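PDB 3NJA: probable GGDEF family protein, which is of unknown function but carries a PAS domain, a fold common in sensory modules, and probably takes part in cyclic di-GMP signalling. Local coordinates for residues Thr46-Thr50 and Glu51-Phe55. Numbering follows the deposited sequence.
Sequences TFDAT and EDAYF
A53 takes the touch of three residues from the loop that leads into its helix. Its CB lies 3.5 Å from CZ of F47, with CE1 of the same ring almost as near, so the phenyl group meets the methyl obliquely through its outer end. D48, an exposed residue, meets the methyl through its CB, at 4.0 Å from CB of A53. T50 sends in its CG2, which sits close to both the backbone N and the CB of A53.

The rotation of T50 decides which branch does this. With OG1 anti to the backbone N (chi1 178°), CG2 falls between that N and the carbonyl carbon and is turned to the first turn of the helix. OG1 does come near N of E51, but this closeness to the next residue along the chain is not a hydrogen bond. T50 occupies the N-cap position, and here the side chain contributes a methyl to the packing while the backbone carbonyl makes the bond: N of Y54 donates to O of T50 over 3.1 Å. One residue on, N of F55 donates to O of E51, also at 3.1 Å.

Further out, F47 stacks its ring on that of W32, and A49 is tied by a backbone hydrogen bond to L30, so the loop is held against strand 30-32. From the helix, Y54 and F55 both reach V66 of helix 63-74, and Y54 also packs on E98 of the second subunit. This is a loop-to-helix junction with an N-cap threonine, formed where the loop between helices 34-40 and 51-56 of the PAS fold lies against strand 30-32.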
ATOM      1  N   THR B  46      26.157  24.580  -8.548  1.00 91.87           N
ATOM      2  CA  THR B  46      26.210  24.556 -10.002  1.00 94.14           C
ATOM      3  C   THR B  46      25.198  23.618 -10.637  1.00 92.42           C
ATOM      4  O   THR B  46      25.109  23.518 -11.861  1.00100.49           O
ATOM      5  CB  THR B  46      27.592  24.106 -10.459  1.00 96.59           C
ATOM      6  OG1 THR B  46      27.763  22.723 -10.121  1.00 94.60           O
ATOM      7  CG2 THR B  46      28.669  24.941  -9.772  1.00 98.04           C
ATOM      8  N   PHE B  47      24.448  22.907  -9.811  1.00 77.98           N
ATOM      9  CA  PHE B  47      23.495  21.957 -10.338  1.00 65.58           C
ATOM     10  C   PHE B  47      22.099  22.571 -10.396  1.00 76.26           C
ATOM     11  O   PHE B  47      21.599  23.130  -9.407  1.00 83.01           O
ATOM     12  CB  PHE B  47      23.510  20.687  -9.508  1.00 66.50           C
ATOM     13  CG  PHE B  47      22.329  19.815  -9.742  1.00 82.03           C
ATOM     14  CD1 PHE B  47      22.332  18.887 -10.768  1.00 86.66           C
ATOM     15  CD2 PHE B  47      21.191  19.943  -8.952  1.00 82.60           C
ATOM     16  CE1 PHE B  47      21.225  18.086 -10.995  1.00 87.86           C
ATOM     17  CE2 PHE B  47      20.081  19.142  -9.170  1.00 83.12           C
ATOM     18  CZ  PHE B  47      20.095  18.216 -10.191  1.00 87.01           C
ATOM     19  N   ASP B  48      21.475  22.445 -11.563  1.00 77.11           N
ATOM     20  CA  ASP B  48      20.208  23.112 -11.875  1.00 83.31           C
ATOM     21  C   ASP B  48      19.090  22.941 -10.850  1.00 82.77           C
ATOM     22  O   ASP B  48      18.197  23.780 -10.778  1.00 88.28           O
ATOM     23  CB  ASP B  48      19.688  22.655 -13.243  1.00 91.23           C
ATOM     24  CG  ASP B  48      20.619  23.028 -14.381  1.00100.71           C
ATOM     25  OD1 ASP B  48      20.837  24.242 -14.608  1.00104.67           O
ATOM     26  OD2 ASP B  48      21.122  22.101 -15.057  1.00103.90           O
ATOM     27  N   ALA B  49      19.119  21.852 -10.085  1.00 77.14           N
ATOM     28  CA  ALA B  49      18.054  21.559  -9.114  1.00 81.45           C
ATOM     29  C   ALA B  49      16.652  21.601  -9.724  1.00 77.03           C
ATOM     30  O   ALA B  49      15.820  22.414  -9.320  1.00 82.62           O
ATOM     31  CB  ALA B  49      18.138  22.503  -7.910  1.00 83.52           C
ATOM     32  N   THR B  50      16.404  20.732 -10.700  1.00 71.26           N
ATOM     33  CA  THR B  50      15.083  20.572 -11.303  1.00 67.26           C
ATOM     34  C   THR B  50      14.817  19.089 -11.509  1.00 66.98           C
ATOM     35  O   THR B  50      15.755  18.279 -11.471  1.00 64.58           O
ATOM     36  CB  THR B  50      14.985  21.248 -12.671  1.00 70.15           C
ATOM     37  OG1 THR B  50      13.682  21.022 -13.220  1.00 81.97           O
ATOM     38  CG2 THR B  50      15.989  20.646 -13.614  1.00 74.33           C
ATOM     39  N   GLU B  51      13.558  18.720 -11.741  1.00 60.55           N
ATOM     40  CA  GLU B  51      13.277  17.311 -11.981  1.00 60.62           C
ATOM     41  C   GLU B  51      13.979  16.786 -13.246  1.00 59.78           C
ATOM     42  O   GLU B  51      14.542  15.687 -13.228  1.00 51.00           O
ATOM     43  CB  GLU B  51      11.784  16.987 -12.008  1.00 52.87           C
ATOM     44  CG  GLU B  51      11.527  15.477 -11.989  1.00 64.57           C
ATOM     45  CD  GLU B  51      10.056  15.100 -11.797  1.00 84.24           C
ATOM     46  OE1 GLU B  51       9.786  13.970 -11.307  1.00 79.99           O
ATOM     47  OE2 GLU B  51       9.177  15.929 -12.134  1.00 91.55           O
ATOM     48  N   ASP B  52      13.956  17.548 -14.337  1.00 62.79           N
ATOM     49  CA  ASP B  52      14.643  17.099 -15.546  0.52 63.38           C
ATOM     50  C   ASP B  52      16.109  16.864 -15.259  1.00 62.17           C
ATOM     51  O   ASP B  52      16.665  15.834 -15.647  1.00 65.82           O
ATOM     52  CB  ASP B  52      14.537  18.081 -16.710  0.52 64.85           C
ATOM     53  CG  ASP B  52      15.407  17.657 -17.893  0.52 64.13           C
ATOM     54  OD1 ASP B  52      15.226  16.512 -18.372  0.52 62.41           O
ATOM     55  OD2 ASP B  52      16.284  18.444 -18.322  0.52 54.06           O
ATOM     56  N   ALA B  53      16.735  17.812 -14.566  1.00 55.49           N
ATOM     57  CA  ALA B  53      18.155  17.698 -14.249  1.00 55.35           C
ATOM     58  C   ALA B  53      18.410  16.358 -13.593  1.00 54.85           C
ATOM     59  O   ALA B  53      19.403  15.684 -13.861  1.00 51.42           O
ATOM     60  CB  ALA B  53      18.599  18.817 -13.341  1.00 58.66           C
ATOM     61  N   TYR B  54      17.486  15.969 -12.730  1.00 60.60           N
ATOM     62  CA  TYR B  54      17.589  14.703 -12.030  1.00 55.79           C
ATOM     63  C   TYR B  54      17.568  13.547 -13.036  1.00 52.15           C
ATOM     64  O   TYR B  54      18.353  12.607 -12.931  1.00 55.54           O
ATOM     65  CB  TYR B  54      16.456  14.603 -11.003  1.00 48.38           C
ATOM     66  CG  TYR B  54      15.972  13.211 -10.709  1.00 38.06           C
ATOM     67  CD1 TYR B  54      16.679  12.374  -9.855  1.00 36.54           C
ATOM     68  CD2 TYR B  54      14.796  12.737 -11.272  1.00 49.13           C
ATOM     69  CE1 TYR B  54      16.235  11.093  -9.575  1.00 47.67           C
ATOM     70  CE2 TYR B  54      14.327  11.457 -10.988  1.00 55.91           C
ATOM     71  CZ  TYR B  54      15.052  10.640 -10.142  1.00 57.47           C
ATOM     72  OH  TYR B  54      14.598   9.369  -9.865  1.00 67.42           O
ATOM     73  N   PHE B  55      16.698  13.638 -14.033  1.00 42.97           N
ATOM     74  CA  PHE B  55      16.545  12.536 -14.963  1.00 41.81           C
ATOM     75  C   PHE B  55      17.754  12.396 -15.886  1.00 47.48           C
ATOM     76  O   PHE B  55      18.075  11.291 -16.299  1.00 54.83           O
ATOM     77  CB  PHE B  55      15.242  12.672 -15.750  1.00 49.00           C
ATOM     78  CG  PHE B  55      14.065  12.067 -15.055  1.00 53.27           C
ATOM     79  CD1 PHE B  55      13.925  10.695 -14.985  1.00 52.65           C
ATOM     80  CD2 PHE B  55      13.099  12.869 -14.460  1.00 60.77           C
ATOM     81  CE1 PHE B  55      12.827  10.122 -14.323  1.00 65.95           C
ATOM     82  CE2 PHE B  55      12.000  12.310 -13.810  1.00 57.20           C
ATOM     83  CZ  PHE B  55      11.864  10.933 -13.740  1.00 57.12           C
TER